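Local atomic coordinates of XisI protein-like (Anabaena variabilis, PDB entry 2NLV), a protein that is of unknown function but resembles XisI, which probably acts with XisF and XisH in the site-specific recombination of cyanobacterial nitrogen-fixation genes. Residues Asn40-Met45 with Phe62-Gly67; Lys68-Gln73 with Asp93-Leu98. All blocks are in the same frame, centred on the assembly; numbering follows the deposited sequence. Where two conformers were deposited one is given.

How the contacts relate
Contact 1 pairs the antiparallel strands 41-47 and 53-65, and contact 2 pairs strand 68-74 with the parallel strand 94-96. They come in series along the chain, contact 1 closing before contact 2 opens, and their centres lie about 9 Å apart. Strands 53-65 and 68-74 are neighbours in one mixed sheet, which makes the two contacts adjoining steps across it. Asp63 and Gln72 probably share a side-chain hydrogen bond on one face, while on the other Phe62 packs on Ile69, toward helix 2-21. Contact 2 adds the beta-alpha-beta crossover through helix 80-86. Both contacts also reach the second subunit, tying the sheet to the dimer.

Contact 1: residues Asn40-Met45 with Phe62-Gly67; sequences NHYQWM and FDIKDG
The imidazole of His41 meets the carboxylate of Asp63 edge-on, its ND1 pointing at OD1 at 2.7 Å, while the two planes stand nearly perpendicular, 84° apart. The oxygen lies almost in the ring plane, yet the ring comes to it from above the carboxylate plane. On the opposite sheet face, the Tyr42 ring has the carbonyl oxygen of Phe62 near one edge, and Ile64 CD1 approaches it obliquely, 3.9 Å from CE2. Turning back along its own segment, 40-45, Tyr42 OH donates to Asn40 OD1 at 2.7 Å. Asn40 also lays its CB against Ile64, 3.9 Å from that residue's CB.

Beneath these side chains the backbones run antiparallel. Tyr42 and Phe62 form a hydrogen-bonded pair, Tyr42 N to Phe62 O and Phe62 N to Tyr42 O, each 2.8 Å. His41 and Asp63 are the non-hydrogen-bonded pair, which puts both side chains on one face; with CG beside the backbone N (chi1 -54° and -59°), ring edge and carboxylate can meet there. Beyond them, Ile64 N donates to Asn40 O at 3.0 Å; Asn40 and His41 form a G1 bulge against Asp36.

Tyr42 packs on Val12 and Leu16 of helix 2-21. Asp63 OD1 also accepts from His61, and OD2 from Gln72 and from Gln32 of the second subunit. So many donors around a buried carboxylate would be expected to stabilise its negative charge, and the in-plane bond from ND1 probably fixes the rotation of the His41 ring at the dimer interface, where His41 packs on Leu33 of the second subunit.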
ATOM      1  N   ASN A  40       7.784   5.652   5.710  1.00  7.13           N
ATOM      2  CA  ASN A  40       8.674   4.731   5.008  1.00  6.77           C
ATOM      3  C   ASN A  40       7.989   3.446   4.577  1.00  6.59           C
ATOM      4  O   ASN A  40       8.428   2.332   4.898  1.00  7.02           O
ATOM      5  CB  ASN A  40       9.917   4.431   5.863  1.00  7.36           C
ATOM      6  CG  ASN A  40      10.847   5.591   5.891  1.00  8.85           C
ATOM      7  OD1 ASN A  40      11.322   6.043   4.852  1.00  9.36           O
ATOM      8  ND2 ASN A  40      11.170   6.041   7.079  1.00 10.34           N
ATOM      9  N   HIS A  41       6.896   3.624   3.829  1.00  6.35           N
ATOM     10  CA  HIS A  41       6.200   2.533   3.199  1.00  6.70           C
ATOM     11  C   HIS A  41       6.119   2.805   1.720  1.00  6.66           C
ATOM     12  O   HIS A  41       5.639   3.861   1.308  1.00  7.82           O
ATOM     13  CB  HIS A  41       4.771   2.372   3.781  1.00  7.56           C
ATOM     14  CG  HIS A  41       4.703   2.235   5.268  1.00  7.78           C
ATOM     15  ND1 HIS A  41       5.291   1.203   5.962  1.00  8.88           N
ATOM     16  CD2 HIS A  41       4.064   2.994   6.196  1.00  7.50           C
ATOM     17  CE1 HIS A  41       4.999   1.336   7.252  1.00  9.02           C
ATOM     18  NE2 HIS A  41       4.246   2.407   7.420  1.00  9.59           N
ATOM     19  N   TYR A  42       6.488   1.797   0.906  1.00  6.41           N
ATOM     20  CA  TYR A  42       6.646   2.015  -0.512  1.00  6.41           C
ATOM     21  C   TYR A  42       6.102   0.827  -1.286  1.00  7.09           C
ATOM     22  O   TYR A  42       6.633  -0.282  -1.123  1.00  8.85           O
ATOM     23  CB  TYR A  42       8.130   2.244  -0.850  1.00  7.68           C
ATOM     24  CG  TYR A  42       8.800   3.355  -0.012  1.00  7.12           C
ATOM     25  CD1 TYR A  42       8.664   4.699  -0.356  1.00  8.07           C
ATOM     26  CD2 TYR A  42       9.515   3.056   1.154  1.00  9.08           C
ATOM     27  CE1 TYR A  42       9.281   5.678   0.426  1.00  9.09           C
ATOM     28  CE2 TYR A  42      10.119   4.018   1.903  1.00  7.20           C
ATOM     29  CZ  TYR A  42       9.969   5.310   1.532  1.00  7.40           C
ATOM     30  OH  TYR A  42      10.549   6.345   2.289  1.00  8.81           O
ATOM     31  N   GLN A  43       5.109   1.036  -2.141  0.50  7.22           N
ATOM     32  CA  GLN A  43       4.460  -0.039  -2.885  0.50  8.14           C
ATOM     33  C   GLN A  43       4.339   0.273  -4.375  0.50  6.76           C
ATOM     34  O   GLN A  43       4.194   1.430  -4.773  0.50  7.96           O
ATOM     35  CB  GLN A  43       3.022  -0.313  -2.369  0.50 10.82           C
ATOM     36  CG  GLN A  43       2.906  -0.665  -0.905  0.50  9.80           C
ATOM     37  CD  GLN A  43       1.484  -1.076  -0.486  0.50  7.76           C
ATOM     38  OE1 GLN A  43       1.241  -1.357   0.699  0.50 11.77           O
ATOM     39  NE2 GLN A  43       0.560  -1.144  -1.443  0.50  6.92           N
ATOM     40  N   TRP A  44       4.327  -0.775  -5.180  1.00  6.62           N
ATOM     41  CA  TRP A  44       3.806  -0.744  -6.531  1.00  6.97           C
ATOM     42  C   TRP A  44       2.626  -1.683  -6.585  1.00  7.17           C
ATOM     43  O   TRP A  44       2.754  -2.861  -6.319  1.00  7.88           O
ATOM     44  CB  TRP A  44       4.839  -1.149  -7.527  1.00  9.68           C
ATOM     45  CG  TRP A  44       4.195  -1.463  -8.911  1.00 13.35           C
ATOM     46  CD1 TRP A  44       3.016  -0.955  -9.423  1.00 13.95           C
ATOM     47  CD2 TRP A  44       4.674  -2.367  -9.852  1.00 19.54           C
ATOM     48  NE1 TRP A  44       2.748  -1.520 -10.649  1.00 18.76           N
ATOM     49  CE2 TRP A  44       3.778  -2.381 -10.940  1.00  8.83           C
ATOM     50  CE3 TRP A  44       5.788  -3.148  -9.905  1.00 12.86           C
ATOM     51  CZ2 TRP A  44       3.974  -3.199 -12.064  1.00 16.51           C
ATOM     52  CZ3 TRP A  44       5.977  -3.974 -11.061  1.00 18.27           C
ATOM     53  CH2 TRP A  44       5.089  -3.993 -12.068  1.00 12.97           C
HETATM   54  N   MSE A  45       1.465  -1.131  -6.855  1.00  8.62           N
HETATM   55  CA  MSE A  45       0.208  -1.902  -7.014  1.00  8.66           C
HETATM   56  C   MSE A  45      -0.410  -1.803  -8.383  1.00  9.60           C
HETATM   57  O   MSE A  45      -0.180  -0.835  -9.152  1.00 12.62           O
HETATM   58  CB  MSE A  45      -0.888  -1.465  -6.036  1.00 10.34           C
HETATM   59  CG  MSE A  45      -0.593  -1.662  -4.567  1.00  8.92           C
HETATM   60 SE   MSE A  45      -2.218  -1.536  -3.571  0.75 14.38          SE
HETATM   61  CE  MSE A  45      -3.007  -3.200  -4.181  1.00 13.89           C
ATOM     62  N   PHE A  62       8.239  -2.430  -0.236  1.00  7.19           N
ATOM     63  CA  PHE A  62       9.370  -2.208   0.676  1.00  7.15           C
ATOM     64  C   PHE A  62       8.976  -1.299   1.811  1.00  7.50           C
ATOM     65  O   PHE A  62       8.326  -0.277   1.562  1.00  8.11           O
ATOM     66  CB  PHE A  62      10.496  -1.520  -0.042  1.00  9.39           C
ATOM     67  CG  PHE A  62      11.143  -2.313  -1.102  1.00 10.33           C
ATOM     68  CD1 PHE A  62      12.079  -3.284  -0.781  1.00 13.47           C
ATOM     69  CD2 PHE A  62      10.949  -1.963  -2.427  1.00 11.88           C
ATOM     70  CE1 PHE A  62      12.768  -3.973  -1.817  1.00 14.71           C
ATOM     71  CE2 PHE A  62      11.631  -2.647  -3.446  1.00 16.10           C
ATOM     72  CZ  PHE A  62      12.513  -3.623  -3.097  1.00 10.81           C
ATOM     73  N   ASP A  63       9.394  -1.616   3.021  1.00  6.60           N
ATOM     74  CA  ASP A  63       9.389  -0.657   4.132  1.00  7.36           C
ATOM     75  C   ASP A  63      10.819  -0.304   4.489  1.00  7.42           C
ATOM     76  O   ASP A  63      11.722  -1.046   4.178  1.00  8.05           O
ATOM     77  CB  ASP A  63       8.692  -1.214   5.334  1.00  7.93           C
ATOM     78  CG  ASP A  63       7.236  -1.585   5.042  1.00  9.17           C
ATOM     79  OD1 ASP A  63       6.513  -0.721   4.484  1.00  8.68           O
ATOM     80  OD2 ASP A  63       6.853  -2.708   5.403  1.00 10.20           O
ATOM     81  N   ILE A  64      11.012   0.805   5.182  1.00  7.63           N
ATOM     82  CA  ILE A  64      12.275   1.077   5.858  1.00  7.28           C
ATOM     83  C   ILE A  64      11.953   1.241   7.318  1.00  8.23           C
ATOM     84  O   ILE A  64      11.165   2.094   7.690  1.00  8.85           O
ATOM     85  CB  ILE A  64      13.060   2.288   5.264  1.00  7.84           C
ATOM     86  CG1 ILE A  64      13.258   2.154   3.768  1.00  9.35           C
ATOM     87  CG2 ILE A  64      14.411   2.378   5.961  1.00  8.89           C
ATOM     88  CD1 ILE A  64      13.741   3.410   3.061  1.00 10.43           C
ATOM     89  N   LYS A  65      12.479   0.323   8.118  1.00  8.92           N
ATOM     90  CA  LYS A  65      12.159   0.176   9.556  1.00 10.23           C
ATOM     91  C   LYS A  65      13.444   0.141  10.314  1.00 10.07           C
ATOM     92  O   LYS A  65      14.294  -0.668  10.052  1.00 10.66           O
ATOM     93  CB  LYS A  65      11.373  -1.101   9.836  1.00 11.43           C
ATOM     94  CG  LYS A  65      10.028  -1.214   9.131  1.00 12.47           C
ATOM     95  CD  LYS A  65       9.444  -2.628   9.178  1.00 13.28           C
ATOM     96  CE  LYS A  65       8.970  -3.004  10.582  1.00 21.41           C
ATOM     97  NZ  LYS A  65       8.778  -4.477  10.755  1.00 23.81           N
ATOM     98  N   ASP A  66      13.608   1.104  11.216  1.00 12.86           N
ATOM     99  CA  ASP A  66      14.825   1.269  11.995  1.00 15.87           C
ATOM    100  C   ASP A  66      16.032   1.292  11.098  1.00 17.32           C
ATOM    101  O   ASP A  66      17.064   0.699  11.366  1.00 18.43           O
ATOM    102  CB  ASP A  66      14.910   0.185  13.075  1.00 16.08           C
ATOM    103  CG  ASP A  66      13.709   0.202  14.000  1.00 28.92           C
ATOM    104  OD1 ASP A  66      13.318   1.305  14.450  1.00 33.61           O
ATOM    105  OD2 ASP A  66      13.126  -0.874  14.248  1.00 39.33           O
ATOM    106  N   GLY A  67      15.853   1.935   9.948  1.00 15.39           N
ATOM    107  CA  GLY A  67      16.941   2.094   9.006  1.00 13.87           C
ATOM    108  C   GLY A  67      17.282   0.893   8.117  1.00 13.47           C
ATOM    109  O   GLY A  67      18.198   1.002   7.340  1.00 15.43           O
TER

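Contact 2: residues Lys68-Gln73 with Asp93-Leu98; sequences KIWLQQ and DIVLGL
Val95 sets a methyl squarely on the indole of Trp70: CG1 sits 3.6 Å from the centroid of the six-membered ring and only 7° off its normal, a CH-pi contact of nearly ideal geometry. CG2 covers the five-membered part, 3.6 Å from NE1. With CG1 anti to the backbone N (chi1 -180°), both methyls are turned to the same face of the indole. Lys65 makes a cation-pi contact with the same ring system. An alanine in place of Trp70 is likely to leave the Val95 methyls without their aromatic cover and Lys65 without its cation-pi partner.

The strands run parallel, 25° apart, as the two ends of a right-handed beta-alpha-beta crossover through helix 80-86. Ile69 is gripped twice, its N donating to Asp93 O at 2.8 Å and its O accepting from Val95 N; Leu71 N donates to Val95 O. Leu96 is the centre of an inverse gamma turn, and beyond it Leu98 N reaches Leu71 O at 3.1 Å and Leu98 CD2 packs on Leu71 CD2. Gly97 CA passes 3.4 Å from OE1 of Gln72, whose NE2 is bonded to Asp63.

Ile69 and Ile94 face the other way, onto Leu84 of helix 80-86. Lys68 is held by the carbonyls of Val111 and Ala112, Asp93 by Tyr8; Lys68 NZ and Asp93 OD1, 5.0 Å apart, form no salt bridge. Directional backbone bonds and the Trp70-Val95 and Leu71-Leu98 packing thus carry the contact, and these charges probably add little.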
ATOM      1  N   LYS A  68      16.509  -0.192   8.205  0.50  9.93           N
ATOM      2  CA  LYS A  68      16.677  -1.384   7.363  0.50  9.52           C
ATOM      3  C   LYS A  68      15.551  -1.512   6.348  0.50  6.69           C
ATOM      4  O   LYS A  68      14.379  -1.228   6.661  0.50  7.50           O
ATOM      5  CB  LYS A  68      16.723  -2.654   8.218  0.50  8.86           C
ATOM      6  CG  LYS A  68      17.939  -2.670   9.161  0.50  6.31           C
ATOM      7  CD  LYS A  68      18.154  -4.023   9.828  0.50  9.49           C
ATOM      8  CE  LYS A  68      19.338  -3.920  10.729  0.50 12.93           C
ATOM      9  NZ  LYS A  68      19.548  -5.156  11.479  0.50 18.32           N
ATOM     10  N   ILE A  69      15.925  -1.940   5.136  1.00  7.44           N
ATOM     11  CA  ILE A  69      14.940  -2.121   4.085  1.00  7.80           C
ATOM     12  C   ILE A  69      14.285  -3.493   4.188  1.00  6.88           C
ATOM     13  O   ILE A  69      14.984  -4.520   4.162  1.00  8.36           O
ATOM     14  CB  ILE A  69      15.535  -1.979   2.701  1.00  7.76           C
ATOM     15  CG1 ILE A  69      16.232  -0.629   2.514  1.00  9.14           C
ATOM     16  CG2 ILE A  69      14.447  -2.214   1.626  1.00  8.38           C
ATOM     17  CD1 ILE A  69      17.042  -0.527   1.221  1.00  8.91           C
ATOM     18  N   TRP A  70      12.994  -3.520   4.450  1.00  6.49           N
ATOM     19  CA  TRP A  70      12.224  -4.779   4.508  1.00  6.54           C
ATOM     20  C   TRP A  70      11.533  -5.041   3.196  1.00  6.99           C
ATOM     21  O   TRP A  70      10.724  -4.227   2.750  1.00  7.49           O
ATOM     22  CB  TRP A  70      11.185  -4.701   5.614  1.00  7.02           C
ATOM     23  CG  TRP A  70      11.701  -4.819   6.996  1.00  6.71           C
ATOM     24  CD1 TRP A  70      12.682  -4.053   7.590  1.00  6.74           C
ATOM     25  CD2 TRP A  70      11.268  -5.742   7.957  1.00  7.01           C
ATOM     26  NE1 TRP A  70      12.894  -4.494   8.886  1.00  8.87           N
ATOM     27  CE2 TRP A  70      12.024  -5.515   9.137  1.00  8.25           C
ATOM     28  CE3 TRP A  70      10.285  -6.746   7.972  1.00  8.16           C
ATOM     29  CZ2 TRP A  70      11.816  -6.245  10.298  1.00  9.01           C
ATOM     30  CZ3 TRP A  70      10.089  -7.446   9.147  1.00  9.61           C
ATOM     31  CH2 TRP A  70      10.864  -7.207  10.270  1.00  9.00           C
ATOM     32  N   LEU A  71      11.852  -6.149   2.570  1.00  6.84           N
ATOM     33  CA  LEU A  71      11.098  -6.659   1.385  1.00  6.80           C
ATOM     34  C   LEU A  71       9.893  -7.426   1.883  1.00  6.33           C
ATOM     35  O   LEU A  71      10.038  -8.482   2.525  1.00  6.60           O
ATOM     36  CB  LEU A  71      11.971  -7.500   0.498  1.00  7.20           C
ATOM     37  CG  LEU A  71      11.273  -8.092  -0.739  1.00  8.02           C
ATOM     38  CD1 LEU A  71      10.706  -7.008  -1.705  1.00  9.10           C
ATOM     39  CD2 LEU A  71      12.175  -9.053  -1.509  1.00  8.23           C
ATOM     40  N   GLN A  72       8.696  -6.915   1.640  1.00  6.00           N
ATOM     41  CA  GLN A  72       7.483  -7.494   2.174  1.00  7.65           C
ATOM     42  C   GLN A  72       6.654  -8.268   1.201  1.00  6.66           C
ATOM     43  O   GLN A  72       5.848  -9.084   1.597  1.00  7.88           O
ATOM     44  CB  GLN A  72       6.579  -6.414   2.801  1.00  7.84           C
ATOM     45  CG  GLN A  72       7.276  -5.545   3.887  1.00  7.41           C
ATOM     46  CD  GLN A  72       7.306  -6.157   5.256  1.00  8.42           C
ATOM     47  OE1 GLN A  72       7.304  -7.368   5.407  1.00  8.04           O
ATOM     48  NE2 GLN A  72       7.384  -5.297   6.286  1.00  8.40           N
ATOM     49  N   GLN A  73       6.834  -8.006  -0.086  1.00  7.13           N
ATOM     50  CA  GLN A  73       6.055  -8.671  -1.130  1.00  6.63           C
ATOM     51  C   GLN A  73       6.850  -8.568  -2.407  1.00  8.35           C
ATOM     52  O   GLN A  73       7.455  -7.532  -2.697  1.00  6.47           O
ATOM     53  CB  GLN A  73       4.717  -7.946  -1.297  1.00  8.79           C
ATOM     54  CG  GLN A  73       3.822  -8.335  -2.478  1.00 12.39           C
ATOM     55  CD  GLN A  73       2.858  -9.343  -2.100  1.00 16.36           C
ATOM     56  OE1 GLN A  73       3.139 -10.232  -1.308  1.00 17.57           O
ATOM     57  NE2 GLN A  73       1.664  -9.224  -2.686  1.00 13.88           N
ATOM     58  N   ASP A  93      21.420  -5.117   5.928  1.00  9.80           N
ATOM     59  CA  ASP A  93      20.420  -4.077   6.065  1.00  9.49           C
ATOM     60  C   ASP A  93      19.173  -4.319   5.218  1.00  8.52           C
ATOM     61  O   ASP A  93      18.348  -3.415   5.069  1.00  8.35           O
ATOM     62  CB  ASP A  93      20.950  -2.694   5.718  1.00 10.26           C
ATOM     63  CG  ASP A  93      21.811  -2.088   6.805  1.00 12.42           C
ATOM     64  OD1 ASP A  93      21.944  -2.708   7.880  1.00 13.74           O
ATOM     65  OD2 ASP A  93      22.342  -0.975   6.601  1.00 11.92           O
ATOM     66  N   ILE A  94      19.048  -5.535   4.704  1.00  7.82           N
ATOM     67  CA  ILE A  94      17.823  -5.999   4.040  1.00  8.46           C
ATOM     68  C   ILE A  94      17.181  -7.089   4.883  1.00  7.17           C
ATOM     69  O   ILE A  94      17.882  -7.997   5.330  1.00  7.92           O
ATOM     70  CB  ILE A  94      18.157  -6.485   2.630  1.00  8.00           C
ATOM     71  CG1 ILE A  94      18.637  -5.300   1.809  1.00 10.22           C
ATOM     72  CG2 ILE A  94      16.891  -7.030   1.967  1.00  9.43           C
ATOM     73  CD1 ILE A  94      19.390  -5.725   0.533  1.00 10.25           C
ATOM     74  N   VAL A  95      15.906  -6.972   5.164  1.00  7.20           N
ATOM     75  CA  VAL A  95      15.171  -7.989   5.898  1.00  6.73           C
ATOM     76  C   VAL A  95      14.153  -8.595   4.988  1.00  6.24           C
ATOM     77  O   VAL A  95      13.322  -7.845   4.400  1.00  6.77           O
ATOM     78  CB  VAL A  95      14.542  -7.431   7.190  1.00  7.10           C
ATOM     79  CG1 VAL A  95      13.759  -8.543   7.977  1.00  8.82           C
ATOM     80  CG2 VAL A  95      15.608  -6.767   8.112  1.00  8.24           C
ATOM     81  N   LEU A  96      14.128  -9.921   4.858  1.00  5.97           N
ATOM     82  CA  LEU A  96      13.126 -10.588   4.058  1.00  6.39           C
ATOM     83  C   LEU A  96      11.848 -10.785   4.845  1.00  6.70           C
ATOM     84  O   LEU A  96      11.608 -11.834   5.434  1.00  7.71           O
ATOM     85  CB  LEU A  96      13.682 -11.891   3.517  1.00  7.05           C
ATOM     86  CG  LEU A  96      14.896 -11.764   2.600  1.00  7.30           C
ATOM     87  CD1 LEU A  96      15.251 -13.177   2.064  1.00  9.68           C
ATOM     88  CD2 LEU A  96      14.623 -10.825   1.434  1.00  8.74           C
ATOM     89  N   GLY A  97      11.049  -9.738   4.928  1.00  7.75           N
ATOM     90  CA  GLY A  97       9.769  -9.765   5.633  1.00  6.76           C
ATOM     91  C   GLY A  97       8.824 -10.787   5.042  1.00  9.00           C
ATOM     92  O   GLY A  97       8.025 -11.387   5.766  1.00  8.40           O
ATOM     93  N   LEU A  98       8.974 -11.099   3.755  1.00  8.44           N
ATOM     94  CA  LEU A  98       8.198 -12.109   3.092  1.00  8.09           C
ATOM     95  C   LEU A  98       8.646 -13.554   3.388  1.00  8.65           C
ATOM     96  O   LEU A  98       8.016 -14.489   2.864  1.00  9.97           O
ATOM     97  CB  LEU A  98       8.104 -11.808   1.584  1.00  8.30           C
ATOM     98  CG  LEU A  98       9.324 -12.054   0.726  1.00 11.76           C
ATOM     99  CD1 LEU A  98       8.993 -11.470  -0.683  1.00 11.03           C
ATOM    100  CD2 LEU A  98      10.720 -11.622   1.223  1.00 15.62           C
TER